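Poly(A) RNA polymerase protein 2 (Saccharomyces cerevisiae, PDB 3NYB) probably adds poly(A) tails to RNA as the polymerase subunit of TRAMP, an RNA surveillance complex in which it pairs with the zinc-knuckle protein Air2p. Local coordinates at residues A[5-11]-A[23-28]; A[194-199]-A[242-246]; A[10-14]-A[308-314]. The protein carries 1 engineered substitution. One frame throughout, in Å; residues are numbered along the deposited sequence.

Contact 1 (A[5-11]-A[23-28])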
loop_
_atom_site.group_PDB
_atom_site.type_symbol
_atom_site.label_atom_id
_atom_site.label_comp_id
_atom_site.label_asym_id
_atom_site.label_seq_id
_atom_site.Cartn_x
_atom_site.Cartn_y
_atom_site.Cartn_z
ATOM N N TRP A 5 -3.181 14.118 -14.328
ATOM C CA TRP A 5 -4.236 13.102 -14.492
ATOM C C TRP A 5 -5.650 13.681 -14.484
ATOM O O TRP A 5 -6.619 12.980 -14.761
ATOM C CB TRP A 5 -4.114 12.013 -13.440
ATOM C CG TRP A 5 -4.242 12.524 -12.044
ATOM C CD1 TRP A 5 -5.385 12.625 -11.306
ATOM C CD2 TRP A 5 -3.178 12.993 -11.205
ATOM N NE1 TRP A 5 -5.101 13.145 -10.065
ATOM C CE2 TRP A 5 -3.758 13.377 -9.983
ATOM C CE3 TRP A 5 -1.801 13.133 -11.381
ATOM C CZ2 TRP A 5 -2.996 13.892 -8.937
ATOM C CZ3 TRP A 5 -1.049 13.648 -10.340
ATOM C CH2 TRP A 5 -1.646 14.015 -9.133
ATOM N N ILE A 6 -5.749 14.966 -14.167
ATOM C CA ILE A 6 -7.017 15.677 -14.138
ATOM C C ILE A 6 -7.421 16.163 -15.523
ATOM O O ILE A 6 -8.609 16.283 -15.824
ATOM C CB ILE A 6 -6.952 16.880 -13.162
ATOM C CG1 ILE A 6 -7.656 16.533 -11.862
ATOM C CG2 ILE A 6 -7.595 18.112 -13.742
ATOM C CD1 ILE A 6 -6.891 15.558 -11.021
ATOM N N LEU A 7 -6.431 16.439 -16.366
ATOM C CA LEU A 7 -6.677 17.062 -17.671
ATOM C C LEU A 7 -7.689 16.268 -18.501
ATOM O O LEU A 7 -7.492 15.081 -18.742
ATOM C CB LEU A 7 -5.360 17.208 -18.432
ATOM C CG LEU A 7 -5.221 18.380 -19.407
ATOM C CD1 LEU A 7 -5.878 19.625 -18.848
ATOM C CD2 LEU A 7 -3.754 18.644 -19.734
ATOM N N ASN A 8 -8.769 16.930 -18.915
ATOM C CA ASN A 8 -9.854 16.306 -19.688
ATOM C C ASN A 8 -10.653 15.289 -18.879
ATOM O O ASN A 8 -11.357 14.447 -19.434
ATOM C CB ASN A 8 -9.331 15.665 -20.986
ATOM C CG ASN A 8 -8.426 16.603 -21.785
ATOM O OD1 ASN A 8 -8.790 17.743 -22.074
ATOM N ND2 ASN A 8 -7.238 16.118 -22.145
ATOM N N HIS A 9 -10.547 15.381 -17.562
ATOM C CA HIS A 9 -11.209 14.435 -16.686
ATOM C C HIS A 9 -11.790 15.138 -15.467
ATOM O O HIS A 9 -11.672 14.655 -14.344
ATOM C CB HIS A 9 -10.219 13.373 -16.229
ATOM C CG HIS A 9 -9.681 12.534 -17.342
ATOM N ND1 HIS A 9 -10.440 11.583 -17.987
ATOM C CD2 HIS A 9 -8.454 12.495 -17.917
ATOM C CE1 HIS A 9 -9.703 10.993 -18.915
ATOM N NE2 HIS A 9 -8.498 11.532 -18.895
ATOM N N ASP A 10 -12.409 16.288 -15.690
ATOM C CA ASP A 10 -12.971 17.062 -14.596
ATOM C C ASP A 10 -14.287 16.457 -14.123
ATOM O O ASP A 10 -15.177 16.205 -14.933
ATOM C CB ASP A 10 -13.192 18.503 -15.044
ATOM C CG ASP A 10 -14.046 19.278 -14.085
ATOM O OD1 ASP A 10 -15.272 19.369 -14.314
ATOM O OD2 ASP A 10 -13.492 19.785 -13.093
ATOM N N HIS A 11 -14.402 16.212 -12.818
ATOM C CA HIS A 11 -15.651 15.715 -12.237
ATOM C C HIS A 11 -16.235 16.688 -11.228
ATOM O O HIS A 11 -16.887 16.271 -10.272
ATOM C CB HIS A 11 -15.421 14.391 -11.525
ATOM C CG HIS A 11 -14.600 13.422 -12.310
ATOM N ND1 HIS A 11 -15.089 12.763 -13.421
ATOM C CD2 HIS A 11 -13.331 12.987 -12.142
ATOM C CE1 HIS A 11 -14.154 11.967 -13.900
ATOM N NE2 HIS A 11 -13.077 12.081 -13.143
ATOM N N PHE A 23 -13.651 8.528 -9.024
ATOM C CA PHE A 23 -13.268 8.782 -10.402
ATOM C C PHE A 23 -11.840 9.313 -10.529
ATOM O O PHE A 23 -11.115 8.942 -11.454
ATOM C CB PHE A 23 -14.248 9.756 -11.057
ATOM C CG PHE A 23 -15.644 9.229 -11.163
ATOM C CD1 PHE A 23 -15.878 7.866 -11.254
ATOM C CD2 PHE A 23 -16.723 10.095 -11.198
ATOM C CE1 PHE A 23 -17.172 7.372 -11.359
ATOM C CE2 PHE A 23 -18.018 9.611 -11.308
ATOM C CZ PHE A 23 -18.243 8.248 -11.387
ATOM N N GLU A 24 -11.435 10.182 -9.609
ATOM C CA GLU A 24 -10.084 10.720 -9.671
ATOM C C GLU A 24 -9.060 9.638 -9.358
ATOM O O GLU A 24 -7.981 9.620 -9.941
ATOM C CB GLU A 24 -9.882 11.930 -8.747
ATOM C CG GLU A 24 -8.649 12.732 -9.151
ATOM C CD GLU A 24 -8.233 13.791 -8.150
ATOM O OE1 GLU A 24 -9.037 14.140 -7.260
ATOM O OE2 GLU A 24 -7.085 14.276 -8.269
ATOM N N ILE A 25 -9.396 8.730 -8.447
ATOM C CA ILE A 25 -8.497 7.614 -8.166
ATOM C C ILE A 25 -8.222 6.823 -9.451
ATOM O O ILE A 25 -7.065 6.576 -9.777
ATOM C CB ILE A 25 -9.019 6.696 -7.039
ATOM C CG1 ILE A 25 -9.201 7.499 -5.745
ATOM C CG2 ILE A 25 -8.057 5.542 -6.783
ATOM C CD1 ILE A 25 -9.560 6.657 -4.548
ATOM N N LYS A 26 -9.283 6.458 -10.173
ATOM C CA LYS A 26 -9.167 5.740 -11.436
ATOM C C LYS A 26 -8.379 6.526 -12.486
ATOM O O LYS A 26 -7.703 5.947 -13.344
ATOM C CB LYS A 26 -10.547 5.398 -11.997
ATOM C CG LYS A 26 -11.253 4.249 -11.295
ATOM C CD LYS A 26 -12.588 3.954 -11.954
ATOM C CE LYS A 26 -13.663 3.563 -10.924
ATOM N NZ LYS A 26 -13.940 2.104 -10.853
ATOM N N ASP A 27 -8.464 7.847 -12.431
ATOM C CA ASP A 27 -7.751 8.659 -13.410
ATOM C C ASP A 27 -6.253 8.586 -13.169
ATOM O O ASP A 27 -5.472 8.314 -14.089
ATOM C CB ASP A 27 -8.249 10.095 -13.378
ATOM C CG ASP A 27 -9.671 10.218 -13.897
ATOM O OD1 ASP A 27 -10.105 9.290 -14.624
ATOM O OD2 ASP A 27 -10.345 11.230 -13.586
ATOM N N PHE A 28 -5.871 8.808 -11.915
ATOM C CA PHE A 28 -4.491 8.690 -11.474
ATOM C C PHE A 28 -3.899 7.324 -11.810
ATOM O O PHE A 28 -2.840 7.238 -12.431
ATOM C CB PHE A 28 -4.383 8.934 -9.961
ATOM C CG PHE A 28 -2.986 8.766 -9.425
ATOM C CD1 PHE A 28 -2.053 9.780 -9.548
ATOM C CD2 PHE A 28 -2.602 7.590 -8.814
ATOM C CE1 PHE A 28 -0.775 9.621 -9.066
ATOM C CE2 PHE A 28 -1.320 7.429 -8.328
ATOM C CZ PHE A 28 -0.409 8.440 -8.454
HETATM O O HOH W 1 -9.653 13.896 -12.606
#
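The chain leading into helix 17-31 doubles back along that helix, and W5 and H11 fasten it to E24, D27 and the two phenylalanines F23 and F28. A type II beta turn from I6 to H9, closed by the bond from H9 N to I6 O, bends the leader between its two aromatic anchors. At the first anchor, F28 turns its ring edge onto the face of the W5 six-membered ring in a T-shaped stack, with centroids 5.1 Å apart and planes at 86°. F28 CB adds a CH-pi contact over the five-membered ring. W5 CG sits between its backbone N and carbonyl carbon (chi1 61°), which lays the indole against the helix, with NE1 facing the carboxylate: NE1 donates to E24 OE2 over 2.9 Å, nearly in the indole plane and on the anti lone pair. The same OE2 also bonds S315 OG, while OE1 takes I316 N and L317 N.

At the second anchor, H11 NE2 donates to D27 OD2 at 2.9 Å with an angle of 161°, ring and carboxylate nearly coplanar. F23 CB lies over one face of this imidazole, 3.5 Å from the ring centroid, and H9 O lies over the opposite one. A water gives one hydrogen to H9 O and the other to D27 OD2, tying the turn to the same oxygen. With that oxygen beside NE2, D27 probably favours a positively charged H11, and four donors on E24 would help keep its buried carboxylate ionised.

Contact 2 (A[194-199]-A[242-246])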
loop_
_atom_site.group_PDB
_atom_site.type_symbol
_atom_site.label_atom_id
_atom_site.label_comp_id
_atom_site.label_asym_id
_atom_site.label_seq_id
_atom_site.Cartn_x
_atom_site.Cartn_y
_atom_site.Cartn_z
ATOM N N PHE A 194 -5.487 -5.180 1.927
ATOM C CA PHE A 194 -6.219 -6.415 1.714
ATOM C C PHE A 194 -7.107 -6.727 2.912
ATOM O O PHE A 194 -8.310 -6.945 2.766
ATOM C CB PHE A 194 -5.257 -7.567 1.454
ATOM C CG PHE A 194 -5.911 -8.919 1.483
ATOM C CD1 PHE A 194 -6.978 -9.205 0.646
ATOM C CD2 PHE A 194 -5.449 -9.908 2.341
ATOM C CE1 PHE A 194 -7.577 -10.447 0.671
ATOM C CE2 PHE A 194 -6.038 -11.145 2.369
ATOM C CZ PHE A 194 -7.104 -11.419 1.532
ATOM N N SER A 195 -6.505 -6.743 4.097
ATOM C CA SER A 195 -7.243 -6.995 5.314
ATOM C C SER A 195 -8.441 -6.056 5.393
ATOM O O SER A 195 -9.595 -6.501 5.422
ATOM C CB SER A 195 -6.339 -6.796 6.524
ATOM O OG SER A 195 -7.107 -6.534 7.684
ATOM N N PHE A 196 -8.158 -4.757 5.418
ATOM C CA PHE A 196 -9.196 -3.735 5.479
ATOM C C PHE A 196 -10.359 -4.011 4.522
ATOM O O PHE A 196 -11.517 -4.075 4.937
ATOM C CB PHE A 196 -8.581 -2.363 5.222
ATOM C CG PHE A 196 -9.559 -1.328 4.743
ATOM C CD1 PHE A 196 -10.389 -0.669 5.637
ATOM C CD2 PHE A 196 -9.623 -0.988 3.395
ATOM C CE1 PHE A 196 -11.278 0.301 5.192
ATOM C CE2 PHE A 196 -10.505 -0.019 2.950
ATOM C CZ PHE A 196 -11.339 0.626 3.851
ATOM N N LEU A 197 -10.052 -4.186 3.246
ATOM C CA LEU A 197 -11.077 -4.492 2.252
ATOM C C LEU A 197 -11.923 -5.693 2.658
ATOM O O LEU A 197 -13.148 -5.619 2.678
ATOM C CB LEU A 197 -10.431 -4.745 0.880
ATOM C CG LEU A 197 -10.505 -3.679 -0.226
ATOM C CD1 LEU A 197 -10.290 -2.267 0.287
ATOM C CD2 LEU A 197 -9.532 -3.990 -1.365
ATOM N N HIS A 198 -11.265 -6.797 2.994
ATOM C CA HIS A 198 -11.964 -8.061 3.186
ATOM C C HIS A 198 -12.807 -8.143 4.445
ATOM O O HIS A 198 -13.704 -8.982 4.532
ATOM C CB HIS A 198 -11.005 -9.245 3.099
ATOM C CG HIS A 198 -11.119 -10.012 1.827
ATOM N ND1 HIS A 198 -11.474 -9.418 0.626
ATOM C CD2 HIS A 198 -10.938 -11.323 1.544
ATOM C CE1 HIS A 198 -11.501 -10.325 -0.324
ATOM N NE2 HIS A 198 -11.176 -11.498 0.206
ATOM N N MET A 199 -12.539 -7.282 5.419
ATOM C CA MET A 199 -13.365 -7.294 6.620
ATOM C C MET A 199 -14.066 -5.968 6.906
ATOM O O MET A 199 -14.210 -5.560 8.053
ATOM C CB MET A 199 -12.568 -7.774 7.828
ATOM C CG MET A 199 -11.285 -7.050 8.072
ATOM S SD MET A 199 -10.481 -7.741 9.520
ATOM C CE MET A 199 -11.664 -7.286 10.782
ATOM N N TYR A 242 -8.188 -16.216 4.904
ATOM C CA TYR A 242 -9.068 -15.229 5.512
ATOM C C TYR A 242 -8.269 -14.284 6.402
ATOM O O TYR A 242 -7.637 -14.721 7.360
ATOM C CB TYR A 242 -10.150 -15.918 6.345
ATOM C CG TYR A 242 -11.374 -16.351 5.567
ATOM C CD1 TYR A 242 -12.301 -15.418 5.120
ATOM C CD2 TYR A 242 -11.617 -17.693 5.303
ATOM C CE1 TYR A 242 -13.427 -15.807 4.417
ATOM C CE2 TYR A 242 -12.740 -18.093 4.602
ATOM C CZ TYR A 242 -13.643 -17.145 4.161
ATOM O OH TYR A 242 -14.765 -17.535 3.463
ATOM N N PRO A 243 -8.284 -12.983 6.079
ATOM C CA PRO A 243 -7.659 -11.961 6.923
ATOM C C PRO A 243 -8.176 -12.035 8.357
ATOM O O PRO A 243 -9.371 -12.235 8.578
ATOM C CB PRO A 243 -8.100 -10.647 6.259
ATOM C CG PRO A 243 -9.225 -11.037 5.335
ATOM C CD PRO A 243 -8.833 -12.385 4.854
ATOM N N VAL A 244 -7.277 -11.860 9.318
ATOM C CA VAL A 244 -7.575 -12.140 10.715
ATOM C C VAL A 244 -6.811 -11.212 11.650
ATOM O O VAL A 244 -5.656 -10.884 11.390
ATOM C CB VAL A 244 -7.184 -13.595 11.051
ATOM C CG1 VAL A 244 -6.659 -13.710 12.474
ATOM C CG2 VAL A 244 -8.348 -14.527 10.811
ATOM N N TYR A 245 -7.453 -10.778 12.730
ATOM C CA TYR A 245 -6.726 -10.140 13.820
ATOM C C TYR A 245 -6.534 -11.145 14.946
ATOM O O TYR A 245 -7.405 -11.973 15.206
ATOM C CB TYR A 245 -7.484 -8.943 14.399
ATOM C CG TYR A 245 -7.847 -7.840 13.438
ATOM C CD1 TYR A 245 -7.132 -7.632 12.267
ATOM C CD2 TYR A 245 -8.891 -6.973 13.729
ATOM C CE1 TYR A 245 -7.473 -6.607 11.394
ATOM C CE2 TYR A 245 -9.234 -5.946 12.870
ATOM C CZ TYR A 245 -8.524 -5.767 11.702
ATOM O OH TYR A 245 -8.875 -4.743 10.851
ATOM N N PHE A 246 -5.396 -11.073 15.622
ATOM C CA PHE A 246 -5.250 -11.765 16.895
ATOM C C PHE A 246 -4.445 -10.924 17.874
ATOM O O PHE A 246 -3.590 -10.149 17.461
ATOM C CB PHE A 246 -4.668 -13.179 16.729
ATOM C CG PHE A 246 -3.357 -13.235 15.995
ATOM C CD1 PHE A 246 -2.159 -13.154 16.681
ATOM C CD2 PHE A 246 -3.327 -13.420 14.621
ATOM C CE1 PHE A 246 -0.952 -13.227 16.007
ATOM C CE2 PHE A 246 -2.124 -13.494 13.944
ATOM C CZ PHE A 246 -0.935 -13.397 14.637
#
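P243, at the start of strand 243-247, presses its ring against the last turn of helix 186-198, and this is the tight part of the contact. Its CG comes within 3.4 Å of H198 CB. Its CB rests against S195 CA, and its CD meets the end of the F194 ring at CZ. The F194 and P243 side chains cross at about a right angle. Next to this wedge is a Met-aromatic contact: M199 SD stands 3.9 Å from the centroid of the Y245 ring, over its face. A bend at chi3 (-65°) folds the methyl back, bringing M199 CE 3.5 Å from Y245 CE2.

Packing thins out toward solvent. The H198 imidazole is only partly buried; F194 CE1 covers one of its faces and P243 CD just approaches its edge. Y242, one residue before the proline, is exposed and poorly ordered.

The axes of residues 194-198 and 243-246 come within 8.3 Å and run at 102° to each other. W153 stacks on F194, Y225 of helix 214-228 and L236 of strand 234-238 back S195, and Y48 of the Air2p chain packs on M199 and V244.

Contact 3 (A[10-14]-A[308-314])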
loop_
_atom_site.group_PDB
_atom_site.type_symbol
_atom_site.label_atom_id
_atom_site.label_comp_id
_atom_site.label_asym_id
_atom_site.label_seq_id
_atom_site.Cartn_x
_atom_site.Cartn_y
_atom_site.Cartn_z
ATOM N N ASP A 10 -12.409 16.288 -15.690
ATOM C CA ASP A 10 -12.971 17.062 -14.596
ATOM C C ASP A 10 -14.287 16.457 -14.123
ATOM O O ASP A 10 -15.177 16.205 -14.933
ATOM C CB ASP A 10 -13.192 18.503 -15.044
ATOM C CG ASP A 10 -14.046 19.278 -14.085
ATOM O OD1 ASP A 10 -15.272 19.369 -14.314
ATOM O OD2 ASP A 10 -13.492 19.785 -13.093
ATOM N N HIS A 11 -14.402 16.212 -12.818
ATOM C CA HIS A 11 -15.651 15.715 -12.237
ATOM C C HIS A 11 -16.235 16.688 -11.228
ATOM O O HIS A 11 -16.887 16.271 -10.272
ATOM C CB HIS A 11 -15.421 14.391 -11.525
ATOM C CG HIS A 11 -14.600 13.422 -12.310
ATOM N ND1 HIS A 11 -15.089 12.763 -13.421
ATOM C CD2 HIS A 11 -13.331 12.987 -12.142
ATOM C CE1 HIS A 11 -14.154 11.967 -13.900
ATOM N NE2 HIS A 11 -13.077 12.081 -13.143
ATOM N N SER A 12 -15.991 17.979 -11.437
ATOM C CA SER A 12 -16.342 18.986 -10.443
ATOM C C SER A 12 -17.844 19.086 -10.266
ATOM O O SER A 12 -18.310 19.547 -9.234
ATOM C CB SER A 12 -15.744 20.357 -10.793
ATOM O OG SER A 12 -16.238 20.841 -12.028
ATOM N N LYS A 13 -18.598 18.641 -11.267
ATOM C CA LYS A 13 -20.060 18.755 -11.239
ATOM C C LYS A 13 -20.754 17.570 -10.553
ATOM O O LYS A 13 -21.981 17.477 -10.547
ATOM C CB LYS A 13 -20.619 18.942 -12.656
ATOM C CG LYS A 13 -20.076 20.154 -13.404
ATOM C CD LYS A 13 -20.629 21.466 -12.858
ATOM C CE LYS A 13 -20.057 22.673 -13.610
ATOM N NZ LYS A 13 -18.604 22.923 -13.326
ATOM N N GLN A 14 -19.967 16.672 -9.970
ATOM C CA GLN A 14 -20.503 15.461 -9.365
ATOM C C GLN A 14 -21.266 15.791 -8.086
ATOM O O GLN A 14 -20.836 16.641 -7.307
ATOM C CB GLN A 14 -19.363 14.490 -9.055
ATOM C CG GLN A 14 -19.772 13.035 -9.056
ATOM C CD GLN A 14 -19.952 12.493 -10.456
ATOM O OE1 GLN A 14 -20.642 11.500 -10.663
ATOM N NE2 GLN A 14 -19.328 13.146 -11.428
ATOM N N PHE A 308 -19.918 25.686 -7.748
ATOM C CA PHE A 308 -19.468 24.811 -8.823
ATOM C C PHE A 308 -18.366 25.473 -9.642
ATOM O O PHE A 308 -17.501 24.793 -10.198
ATOM C CB PHE A 308 -20.639 24.400 -9.715
ATOM C CG PHE A 308 -21.525 23.348 -9.104
ATOM C CD1 PHE A 308 -22.504 23.693 -8.184
ATOM C CD2 PHE A 308 -21.375 22.012 -9.446
ATOM C CE1 PHE A 308 -23.318 22.727 -7.619
ATOM C CE2 PHE A 308 -22.187 21.041 -8.887
ATOM C CZ PHE A 308 -23.158 21.399 -7.971
ATOM N N LYS A 309 -18.393 26.801 -9.701
ATOM C CA LYS A 309 -17.360 27.564 -10.400
ATOM C C LYS A 309 -15.994 27.442 -9.725
ATOM O O LYS A 309 -14.957 27.527 -10.381
ATOM C CB LYS A 309 -17.753 29.041 -10.511
ATOM C CG LYS A 309 -18.730 29.354 -11.635
ATOM C CD LYS A 309 -18.893 30.856 -11.812
ATOM C CE LYS A 309 -19.668 31.196 -13.078
ATOM N NZ LYS A 309 -18.927 30.821 -14.317
ATOM N N ASP A 310 -15.997 27.252 -8.409
ATOM C CA ASP A 310 -14.756 27.134 -7.649
ATOM C C ASP A 310 -14.245 25.703 -7.669
ATOM O O ASP A 310 -13.112 25.434 -7.278
ATOM C CB ASP A 310 -14.970 27.571 -6.200
ATOM C CG ASP A 310 -15.229 29.057 -6.072
ATOM O OD1 ASP A 310 -14.274 29.843 -6.258
ATOM O OD2 ASP A 310 -16.382 29.437 -5.770
ATOM N N ARG A 311 -15.095 24.786 -8.114
ATOM C CA ARG A 311 -14.732 23.380 -8.152
ATOM C C ARG A 311 -14.064 23.040 -9.481
ATOM O O ARG A 311 -13.183 22.179 -9.540
ATOM C CB ARG A 311 -15.969 22.508 -7.942
ATOM C CG ARG A 311 -16.847 22.945 -6.791
ATOM C CD ARG A 311 -18.185 22.246 -6.849
ATOM N NE ARG A 311 -18.186 20.991 -6.108
ATOM C CZ ARG A 311 -19.111 20.046 -6.237
ATOM N NH1 ARG A 311 -20.105 20.203 -7.097
ATOM N NH2 ARG A 311 -19.037 18.941 -5.515
ATOM N N LEU A 312 -14.489 23.727 -10.536
ATOM C CA LEU A 312 -13.954 23.515 -11.875
ATOM C C LEU A 312 -12.447 23.282 -11.858
ATOM O O LEU A 312 -11.684 24.073 -11.298
ATOM C CB LEU A 312 -14.288 24.699 -12.787
ATOM C CG LEU A 312 -14.071 24.416 -14.275
ATOM C CD1 LEU A 312 -14.894 23.201 -14.690
ATOM C CD2 LEU A 312 -14.398 25.626 -15.153
ATOM N N GLY A 313 -12.033 22.176 -12.467
ATOM C CA GLY A 313 -10.629 21.827 -12.594
ATOM C C GLY A 313 -9.884 21.579 -11.295
ATOM O O GLY A 313 -8.665 21.732 -11.248
ATOM N N LYS A 314 -10.600 21.196 -10.241
ATOM C CA LYS A 314 -9.953 20.974 -8.955
ATOM C C LYS A 314 -9.614 19.514 -8.740
ATOM O O LYS A 314 -10.129 18.644 -9.429
ATOM C CB LYS A 314 -10.789 21.514 -7.792
ATOM C CG LYS A 314 -10.774 23.023 -7.695
ATOM C CD LYS A 314 -9.409 23.577 -8.071
ATOM C CE LYS A 314 -9.455 25.094 -8.198
ATOM N NZ LYS A 314 -9.945 25.706 -6.936
#
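The R311 guanidinium has the carbonyl of S12 over one face and Q14 O at its edge, where NH2 makes a weak hydrogen bond at 3.4 Å. S12 O itself lies close above the group, but at a poor angle for bonding, so it meets the flat cation from the face. The F308 ring has K13 CA in its plane at one edge, and K13 CD comes in obliquely, 3.5 Å from F308 CD2; where F308 also meets R311 the model is too tight to be read closely. Two beta turns face each other here: a type I turn from H11 to Q14, in the approach to helix 17-31, and a type II turn from R311 to K314, which follows on from the weakly bonded helix around 308-311.

D10 organises both. Its OD2 accepts G313 N at 2.9 Å, from above the carboxylate plane rather than within it, and so holds the second turn. Its OD1 looks after the first: S12 OG donates to the syn lone pair over 2.9 Å, and S12 N adds a weak bond that closes an Asx turn. With CG anti to the D10 backbone N (chi1 167°), the carboxylate reaches across to the facing turn. Replacing D10 with an alanine is likely to leave G313 N and S12 OG without the carboxylate that accepts them both and let the two turns drift apart.

Other atoms pack around these bonds: S12 CB lies 3.6 Å from R311 CB, and L312 CD1 sits beside the S12 hydroxyl. K13, bent at chi2 and chi4, curls back to give that hydroxyl a weak bond from NZ. On the far turn K314 NZ folds back to D310 O, 3.2 Å away.

How the contacts relate
Contacts 1 and 3 form one continuous patch. They share D10 and H11, their centres are 11 Å apart, and they touch directly where F23 CE2 approaches Q14 OE1 at 3.3 Å. In this way the segment before helix 17-31 is pinned first to that helix and then to residues 308-314, almost 300 positions later, joining regions near the two ends of the modelled chain. Contact 2 lies apart, its centre about 30 Å from that of contact 1 and about 36 Å from that of contact 3, and its sequence falls between the two halves of contact 3. Of the three, contact 2 alone meets Air2p. None includes a strand of the five-stranded palm sheet, where polymerases of this family are expected to carry their catalytic carboxylates.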